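PDB 4FLN: protease Do-like 2, chloroplastic from Arabidopsis thaliana, which is a chloroplast serine protease of the Deg family that makes the primary cut in photodamaged D1 protein of photosystem II. Local coordinates for residues L401-Y406 against E468-Y473; V114-V119 against S237-D242; Q421-E426 against K491-P496. One frame throughout, in Å; residues are numbered along the deposited sequence.

Contact 1. Residues L401-Y406 against E468-Y473; sequences LTKARY and EFEDNY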
loop_
_atom_site.group_PDB
_atom_site.type_symbol
_atom_site.label_atom_id
_atom_site.label_comp_id
_atom_site.label_asym_id
_atom_site.label_seq_id
_atom_site.Cartn_x
_atom_site.Cartn_y
_atom_site.Cartn_z
ATOM N N LEU B 401 -6.621 9.928 25.669
ATOM C CA LEU B 401 -6.611 10.735 24.446
ATOM C C LEU B 401 -7.733 11.755 24.459
ATOM O O LEU B 401 -7.532 12.922 24.118
ATOM C CB LEU B 401 -6.760 9.855 23.211
ATOM C CG LEU B 401 -5.793 10.119 22.057
ATOM C CD1 LEU B 401 -6.407 9.646 20.760
ATOM C CD2 LEU B 401 -5.445 11.584 21.960
ATOM N N THR B 402 -8.920 11.313 24.851
ATOM C CA THR B 402 -10.039 12.224 24.973
ATOM C C THR B 402 -9.713 13.332 25.982
ATOM O O THR B 402 -9.864 14.518 25.675
ATOM C CB THR B 402 -11.346 11.488 25.335
ATOM O OG1 THR B 402 -11.182 10.811 26.583
ATOM C CG2 THR B 402 -11.687 10.467 24.266
ATOM N N LYS B 403 -9.236 12.956 27.168
ATOM C CA LYS B 403 -8.843 13.957 28.160
ATOM C C LYS B 403 -7.945 15.020 27.541
ATOM O O LYS B 403 -8.086 16.205 27.830
ATOM C CB LYS B 403 -8.163 13.316 29.366
ATOM C CG LYS B 403 -9.151 12.805 30.384
ATOM C CD LYS B 403 -8.583 12.804 31.792
ATOM C CE LYS B 403 -9.705 12.688 32.821
ATOM N NZ LYS B 403 -9.215 12.433 34.213
ATOM N N ALA B 404 -7.039 14.597 26.669
ATOM C CA ALA B 404 -6.140 15.540 26.026
ATOM C C ALA B 404 -6.837 16.392 24.966
ATOM O O ALA B 404 -6.418 17.514 24.698
ATOM C CB ALA B 404 -4.950 14.811 25.423
ATOM N N ARG B 405 -7.853 15.838 24.316
ATOM C CA ARG B 405 -8.612 16.585 23.313
ATOM C C ARG B 405 -9.748 17.448 23.885
ATOM O O ARG B 405 -9.980 18.565 23.422
ATOM C CB ARG B 405 -9.147 15.642 22.228
ATOM C CG ARG B 405 -8.078 14.752 21.594
ATOM C CD ARG B 405 -7.105 15.554 20.742
ATOM N NE ARG B 405 -5.739 15.039 20.836
ATOM C CZ ARG B 405 -4.675 15.636 20.304
ATOM N NH1 ARG B 405 -4.810 16.775 19.629
ATOM N NH2 ARG B 405 -3.474 15.095 20.447
ATOM N N TYR B 406 -10.473 16.888 24.855
ATOM C CA TYR B 406 -11.733 17.460 25.353
ATOM C C TYR B 406 -11.696 18.239 26.677
ATOM O O TYR B 406 -12.724 18.742 27.133
ATOM C CB TYR B 406 -12.807 16.364 25.428
ATOM C CG TYR B 406 -13.233 15.833 24.074
ATOM C CD1 TYR B 406 -14.554 15.487 23.822
ATOM C CD2 TYR B 406 -12.313 15.694 23.045
ATOM C CE1 TYR B 406 -14.938 15.011 22.584
ATOM C CE2 TYR B 406 -12.685 15.223 21.808
ATOM C CZ TYR B 406 -13.997 14.881 21.579
ATOM O OH TYR B 406 -14.359 14.408 20.335
ATOM N N GLU B 468 -3.220 6.206 43.386
ATOM C CA GLU B 468 -4.482 5.857 42.740
ATOM C C GLU B 468 -4.529 6.387 41.316
ATOM O O GLU B 468 -4.388 7.582 41.091
ATOM C CB GLU B 468 -5.675 6.387 43.531
ATOM C CG GLU B 468 -5.910 5.663 44.841
ATOM C CD GLU B 468 -6.909 6.382 45.735
ATOM O OE1 GLU B 468 -6.705 6.385 46.976
ATOM O OE2 GLU B 468 -7.889 6.947 45.192
ATOM N N PHE B 469 -4.738 5.502 40.352
ATOM C CA PHE B 469 -4.762 5.919 38.955
ATOM C C PHE B 469 -6.177 6.057 38.427
ATOM O O PHE B 469 -7.146 5.859 39.164
ATOM C CB PHE B 469 -3.972 4.948 38.084
ATOM C CG PHE B 469 -2.534 4.845 38.461
ATOM C CD1 PHE B 469 -1.567 5.482 37.722
ATOM C CD2 PHE B 469 -2.149 4.123 39.574
ATOM C CE1 PHE B 469 -0.242 5.390 38.073
ATOM C CE2 PHE B 469 -0.824 4.030 39.933
ATOM C CZ PHE B 469 0.131 4.668 39.183
ATOM N N GLU B 470 -6.276 6.378 37.140
ATOM C CA GLU B 470 -7.540 6.711 36.495
ATOM C C GLU B 470 -8.546 5.569 36.499
ATOM O O GLU B 470 -9.725 5.781 36.768
ATOM C CB GLU B 470 -7.292 7.200 35.062
ATOM C CG GLU B 470 -8.560 7.421 34.222
ATOM C CD GLU B 470 -9.436 8.579 34.705
ATOM O OE1 GLU B 470 -9.220 9.087 35.827
ATOM O OE2 GLU B 470 -10.351 8.982 33.953
ATOM N N ASP B 471 -8.079 4.361 36.203
ATOM C CA ASP B 471 -8.941 3.179 36.200
ATOM C C ASP B 471 -9.519 2.875 37.592
ATOM O O ASP B 471 -10.431 2.068 37.739
ATOM C CB ASP B 471 -8.172 1.966 35.659
ATOM N N ASN B 472 -8.999 3.559 38.601
ATOM C CA ASN B 472 -9.234 3.207 39.993
ATOM C C ASN B 472 -8.223 2.145 40.427
ATOM O O ASN B 472 -8.199 1.714 41.582
ATOM C CB ASN B 472 -10.678 2.781 40.253
ATOM C CG ASN B 472 -11.077 2.939 41.716
ATOM O OD1 ASN B 472 -10.443 3.680 42.474
ATOM N ND2 ASN B 472 -12.133 2.244 42.118
ATOM N N TYR B 473 -7.380 1.743 39.479
ATOM C CA TYR B 473 -6.190 0.954 39.781
ATOM C C TYR B 473 -5.365 1.619 40.899
ATOM O O TYR B 473 -5.227 2.841 40.929
ATOM C CB TYR B 473 -5.340 0.821 38.520
ATOM C CG TYR B 473 -4.265 -0.235 38.603
ATOM C CD1 TYR B 473 -4.443 -1.478 38.014
ATOM C CD2 TYR B 473 -3.070 0.006 39.269
ATOM C CE1 TYR B 473 -3.464 -2.455 38.080
ATOM C CE2 TYR B 473 -2.078 -0.967 39.345
ATOM C CZ TYR B 473 -2.283 -2.200 38.746
ATOM O OH TYR B 473 -1.311 -3.183 38.807
#
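Lys-403 and Glu-470 meet through one extended and one bent side chain. In Lys-403, CG stands beside the backbone N and anti to the carbonyl carbon (chi1 -84°), and the chain runs on extended from there, carrying the ammonium away from the helix. Glu-470 has CG anti to its own backbone N (chi1 173°) but turns at chi2 (67°), which presents the carboxylate to the incoming lysine. The two chains arrive from opposite directions and span a gap in which the nearest CA atoms, those of Lys-403 and Glu-470, are 11.1 Å apart.

Their charged ends form a long salt bridge, NZ of Lys-403 lying 3.6 Å from OE2 of Glu-470. With OE1 of Glu-470 at 3.7 Å, NZ of Lys-403 faces both oxygens at similar, long distances. The lysine nitrogen has a firmer partner in OE1 of Gln-438, with which it makes a hydrogen bond. Gln-438 belongs to strand 437-442, as does Leu-440, on which Glu-470 packs. With 62 Å² buried in all, this is a surface attachment, probably of modest strength. Nearby, Thr-402 packs on Thr-402 of a neighbouring subunit.

Glu-470 sits in a type I turn from Phe-469 to Asn-472, closed by Asn-472 N to Phe-469 O (3.0 Å); Phe-469 N to Tyr-473 O (2.8 Å) pairs the strands beside it. With Asn-472 at positive phi, this is a type I turn plus G1 bulge, and the salt bridge links helix 398-406 to the beta hairpin of strands 464-469 and 474-478 in the PDZ domain.

Contact 2. Residues V114-V119 against S237-D242; sequences VLVRGV and SHFLTD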
loop_
_atom_site.group_PDB
_atom_site.type_symbol
_atom_site.label_atom_id
_atom_site.label_comp_id
_atom_site.label_asym_id
_atom_site.label_seq_id
_atom_site.Cartn_x
_atom_site.Cartn_y
_atom_site.Cartn_z
ATOM N N VAL B 114 19.288 34.067 19.221
ATOM C CA VAL B 114 17.837 34.183 19.188
ATOM C C VAL B 114 17.350 35.070 20.327
ATOM O O VAL B 114 17.300 34.642 21.488
ATOM C CB VAL B 114 17.187 32.809 19.401
ATOM C CG1 VAL B 114 15.693 32.869 19.115
ATOM C CG2 VAL B 114 17.870 31.768 18.546
ATOM N N LEU B 115 16.925 36.280 19.972
ATOM C CA LEU B 115 16.461 37.270 20.937
ATOM C C LEU B 115 15.154 36.854 21.599
ATOM O O LEU B 115 15.056 36.792 22.827
ATOM C CB LEU B 115 16.260 38.624 20.258
ATOM C CG LEU B 115 17.491 39.356 19.719
ATOM C CD1 LEU B 115 17.088 40.705 19.153
ATOM C CD2 LEU B 115 18.533 39.530 20.808
ATOM N N VAL B 116 14.138 36.599 20.782
ATOM C CA VAL B 116 12.830 36.246 21.306
ATOM C C VAL B 116 12.059 35.428 20.288
ATOM O O VAL B 116 12.196 35.637 19.089
ATOM C CB VAL B 116 12.038 37.517 21.693
ATOM C CG1 VAL B 116 11.829 38.415 20.476
ATOM C CG2 VAL B 116 10.717 37.156 22.350
ATOM N N ARG B 117 11.248 34.490 20.756
ATOM C CA ARG B 117 10.492 33.681 19.821
ATOM C C ARG B 117 9.039 33.432 20.234
ATOM O O ARG B 117 8.779 32.796 21.251
ATOM C CB ARG B 117 11.226 32.361 19.600
ATOM C CG ARG B 117 11.392 31.541 20.848
ATOM C CD ARG B 117 12.328 30.375 20.620
ATOM N NE ARG B 117 13.728 30.745 20.804
ATOM C CZ ARG B 117 14.751 29.960 20.486
ATOM N NH1 ARG B 117 14.532 28.765 19.955
ATOM N NH2 ARG B 117 15.989 30.371 20.697
ATOM N N GLY B 118 8.095 33.957 19.455
ATOM C CA GLY B 118 6.706 33.544 19.563
ATOM C C GLY B 118 6.456 32.186 18.928
ATOM O O GLY B 118 6.646 32.015 17.726
ATOM N N VAL B 119 5.953 31.237 19.699
ATOM C CA VAL B 119 5.716 29.905 19.153
ATOM C C VAL B 119 4.425 29.761 18.342
ATOM O O VAL B 119 4.421 29.101 17.306
ATOM C CB VAL B 119 5.753 28.839 20.238
ATOM C CG1 VAL B 119 4.813 27.693 19.875
ATOM C CG2 VAL B 119 7.186 28.355 20.430
ATOM N N SER B 237 3.745 42.951 13.463
ATOM C CA SER B 237 3.786 44.185 14.258
ATOM C C SER B 237 3.478 43.838 15.692
ATOM O O SER B 237 4.211 44.214 16.602
ATOM C CB SER B 237 2.747 45.206 13.792
ATOM O OG SER B 237 2.832 45.455 12.404
ATOM N N HIS B 238 2.382 43.106 15.875
ATOM C CA HIS B 238 1.937 42.695 17.193
ATOM C C HIS B 238 3.073 42.044 17.954
ATOM O O HIS B 238 3.272 42.302 19.133
ATOM C CB HIS B 238 0.774 41.718 17.078
ATOM C CG HIS B 238 0.172 41.350 18.395
ATOM N ND1 HIS B 238 0.843 40.593 19.333
ATOM C CD2 HIS B 238 -1.033 41.642 18.938
ATOM C CE1 HIS B 238 0.074 40.428 20.393
ATOM N NE2 HIS B 238 -1.067 41.061 20.182
ATOM N N PHE B 239 3.825 41.205 17.265
ATOM C CA PHE B 239 4.947 40.536 17.886
ATOM C C PHE B 239 6.041 41.526 18.281
ATOM O O PHE B 239 6.573 41.484 19.388
ATOM C CB PHE B 239 5.507 39.464 16.953
ATOM C CG PHE B 239 6.609 38.666 17.563
ATOM C CD1 PHE B 239 6.346 37.797 18.608
ATOM C CD2 PHE B 239 7.907 38.799 17.111
ATOM C CE1 PHE B 239 7.358 37.074 19.182
ATOM C CE2 PHE B 239 8.924 38.079 17.681
ATOM C CZ PHE B 239 8.655 37.213 18.720
ATOM N N LEU B 240 6.379 42.423 17.372
ATOM C CA LEU B 240 7.448 43.367 17.653
ATOM C C LEU B 240 7.099 44.315 18.797
ATOM O O LEU B 240 7.920 44.527 19.684
ATOM C CB LEU B 240 7.850 44.137 16.395
ATOM C CG LEU B 240 8.462 43.279 15.287
ATOM C CD1 LEU B 240 8.769 44.127 14.055
ATOM C CD2 LEU B 240 9.708 42.550 15.785
ATOM N N THR B 241 5.897 44.888 18.789
ATOM C CA THR B 241 5.540 45.815 19.861
ATOM C C THR B 241 5.378 45.057 21.176
ATOM O O THR B 241 5.707 45.573 22.246
ATOM C CB THR B 241 4.298 46.720 19.548
ATOM O OG1 THR B 241 3.257 46.482 20.504
ATOM C CG2 THR B 241 3.770 46.489 18.156
ATOM N N ASP B 242 4.897 43.820 21.092
ATOM C CA ASP B 242 4.841 42.975 22.271
ATOM C C ASP B 242 6.235 42.981 22.891
ATOM O O ASP B 242 6.402 43.225 24.083
ATOM C CB ASP B 242 4.407 41.555 21.899
ATOM C CG ASP B 242 4.227 40.651 23.111
ATOM O OD1 ASP B 242 3.884 39.462 22.928
ATOM O OD2 ASP B 242 4.432 41.115 24.251
#
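Strand 114-118 and helix 237-242 run obliquely antiparallel, with 135° between their directions and axes 10.1 Å apart at closest, and their CA atoms come nearest at Gly-118 and Phe-239 (7.4 Å). Across the two segments the contact is carried by the ring of Phe-239, whose CG stands anti to the backbone N (chi1 -176°) and sends the phenyl group from helix to strand. CZ of Phe-239 lies 3.8 Å from CG1 of Val-116. The two side chains come from opposite directions and meet obliquely, while Val-116 O lies at the ring edge, in its plane.

Beyond the valine the ring rests on backbone: CZ of Phe-239 is 4.1 Å from C of Arg-117, and CE1 stands next to N of Gly-118. A CB at Gly-118 would point into the ring, so its absence fits this packing. Arg-117 turns the other way, to a salt bridge with Asp-96, and Tyr-249 meets Phe-239 with ring planes at about 45°. The side chain of Asp-122, the charge-relay aspartate by similarity, is about 7 Å from the side-chain position of Gly-118. The helix that follows the second barrel packs back onto the first, as in the chymotrypsin-like double-barrel fold.

Contact 3. Residues Q421-E426 against K491-P496; sequences QVLANE and KDYGIP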
loop_
_atom_site.group_PDB
_atom_site.type_symbol
_atom_site.label_atom_id
_atom_site.label_comp_id
_atom_site.label_asym_id
_atom_site.label_seq_id
_atom_site.Cartn_x
_atom_site.Cartn_y
_atom_site.Cartn_z
ATOM N N GLN B 421 6.175 4.638 31.927
ATOM C CA GLN B 421 6.613 3.251 32.064
ATOM C C GLN B 421 7.008 2.942 33.512
ATOM O O GLN B 421 7.197 3.850 34.323
ATOM C CB GLN B 421 7.791 2.966 31.120
ATOM C CG GLN B 421 9.105 3.609 31.555
ATOM C CD GLN B 421 10.095 3.779 30.419
ATOM O OE1 GLN B 421 10.168 4.848 29.815
ATOM N NE2 GLN B 421 10.871 2.732 30.128
ATOM N N VAL B 422 7.119 1.660 33.840
ATOM C CA VAL B 422 7.696 1.255 35.118
ATOM C C VAL B 422 8.998 0.528 34.845
ATOM O O VAL B 422 9.015 -0.443 34.103
ATOM C CB VAL B 422 6.777 0.296 35.900
ATOM C CG1 VAL B 422 7.513 -0.262 37.100
ATOM C CG2 VAL B 422 5.508 1.002 36.338
ATOM N N LEU B 423 10.095 0.973 35.442
ATOM C CA LEU B 423 11.349 0.270 35.221
ATOM C C LEU B 423 11.381 -0.899 36.194
ATOM O O LEU B 423 11.463 -0.705 37.416
ATOM C CB LEU B 423 12.532 1.198 35.472
ATOM C CG LEU B 423 12.373 2.625 34.968
ATOM C CD1 LEU B 423 13.557 3.449 35.392
ATOM C CD2 LEU B 423 12.258 2.605 33.473
ATOM N N ALA B 424 11.347 -2.110 35.642
ATOM C CA ALA B 424 11.097 -3.308 36.432
ATOM C C ALA B 424 12.076 -3.476 37.606
ATOM O O ALA B 424 13.264 -3.176 37.489
ATOM C CB ALA B 424 11.102 -4.526 35.540
ATOM N N ASN B 425 11.559 -3.963 38.736
ATOM C CA ASN B 425 12.356 -4.165 39.944
ATOM C C ASN B 425 11.543 -4.817 41.063
ATOM O O ASN B 425 10.314 -4.802 41.044
ATOM C CB ASN B 425 12.943 -2.840 40.432
ATOM C CG ASN B 425 14.002 -3.030 41.505
ATOM O OD1 ASN B 425 13.724 -2.934 42.705
ATOM N ND2 ASN B 425 15.228 -3.303 41.074
ATOM N N GLU B 426 12.236 -5.374 42.048
ATOM C CA GLU B 426 11.578 -6.160 43.084
ATOM C C GLU B 426 10.560 -5.387 43.936
ATOM O O GLU B 426 9.692 -5.989 44.566
ATOM C CB GLU B 426 12.612 -6.853 43.968
ATOM N N LYS B 491 20.800 3.069 37.940
ATOM C CA LYS B 491 22.039 2.508 37.433
ATOM C C LYS B 491 21.699 1.514 36.331
ATOM O O LYS B 491 22.141 1.650 35.195
ATOM C CB LYS B 491 22.816 1.828 38.540
ATOM N N ASP B 492 20.873 0.532 36.666
ATOM C CA ASP B 492 20.652 -0.604 35.780
ATOM C C ASP B 492 19.946 -0.267 34.464
ATOM O O ASP B 492 20.055 -1.013 33.490
ATOM C CB ASP B 492 19.908 -1.720 36.523
ATOM N N TYR B 493 19.194 0.826 34.434
ATOM C CA TYR B 493 18.356 1.087 33.258
ATOM C C TYR B 493 18.885 1.791 31.991
ATOM O O TYR B 493 18.581 1.350 30.884
ATOM C CB TYR B 493 16.950 1.537 33.668
ATOM C CG TYR B 493 16.125 0.320 33.996
ATOM C CD1 TYR B 493 16.181 -0.261 35.258
ATOM C CD2 TYR B 493 15.359 -0.305 33.020
ATOM C CE1 TYR B 493 15.459 -1.401 35.551
ATOM C CE2 TYR B 493 14.631 -1.445 33.306
ATOM C CZ TYR B 493 14.688 -1.986 34.574
ATOM O OH TYR B 493 13.967 -3.114 34.868
ATOM N N GLY B 494 19.635 2.879 32.122
ATOM C CA GLY B 494 19.968 3.469 33.396
ATOM C C GLY B 494 20.014 4.966 33.174
ATOM O O GLY B 494 20.220 5.457 32.056
ATOM N N ILE B 495 19.824 5.701 34.256
ATOM C CA ILE B 495 19.423 7.085 34.139
ATOM C C ILE B 495 20.232 7.922 35.111
ATOM O O ILE B 495 20.505 7.501 36.237
ATOM C CB ILE B 495 17.903 7.223 34.416
ATOM C CG1 ILE B 495 17.124 6.117 33.692
ATOM C CG2 ILE B 495 17.386 8.583 33.996
ATOM C CD1 ILE B 495 15.631 6.116 33.971
ATOM N N PRO B 496 20.630 9.118 34.668
ATOM C CA PRO B 496 21.486 10.016 35.444
ATOM C C PRO B 496 20.868 10.426 36.771
ATOM O O PRO B 496 21.541 10.370 37.800
ATOM C CB PRO B 496 21.598 11.240 34.537
ATOM C CG PRO B 496 21.376 10.707 33.158
ATOM C CD PRO B 496 20.361 9.637 33.315
#
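Tyr-493, Leu-423 and Ala-424 join the last helix of the PDZ domain, 479-493, to the loop that continues strand 417-422. Tyr-493 holds its ring roughly perpendicular to the CA-CB-CG plane (chi2 84°), turning one face to Leu-423. CB of Leu-423 lies over that face, 3.7 Å from the centroid of the Tyr-493 ring and 3° off the ring normal, a centred CH-pi contact. CG, CD1, CD2, CE1 and CE2 of Tyr-493 all lie 3.9 to 4.0 Å from this CB.

The leucine goes on above the same face, and CD1 of Leu-423 reaches past the rim to CD1 of Ile-495 at 3.7 Å, the two side chains meeting tip to tip; Ile-489 and Val-379 also touch Leu-423. CG of Leu-423 and CG1 of Ile-495 both stand beside their backbone N, anti to the carbonyl carbon, which brings the CD1 atoms together. All four contacting residues are buried, and Gln-71 of a neighbouring subunit packs on Tyr-493, so the site adjoins an interface of the hexamer.

A phenylalanine in place of Tyr-493 could keep the leucine over its face but would probably leave the carbonyl of Ala-424 without its hydroxyl donor. That bond runs from Tyr-493 OH to Ala-424 O, 2.7 Å long, with a 110° angle at the oxygen and the donor tilted from the carbonyl plane.

Contact 2 comes first in the sense that it closes before the others open: it lies in the protease domain, where it ties helix 233-246 to strand 110-118. Contacts 1 and 3 share the PDZ domain nearer the C-terminus, and their segments alternate in the order 401-406, 421-426, 468-473, 491-496. Helix 398-406 and strand 417-422 are successive elements, and both contacts reach the same antiparallel sheet, with centres 25 Å apart and nearest atoms about 7 Å apart. Contact 2 is remote, its centre 36 Å from contact 1 and 42 Å from contact 3. The interleaved pair lies within one PDZ domain, contact 1 at the surface and contact 3 buried; contact 2 belongs to the protease domain.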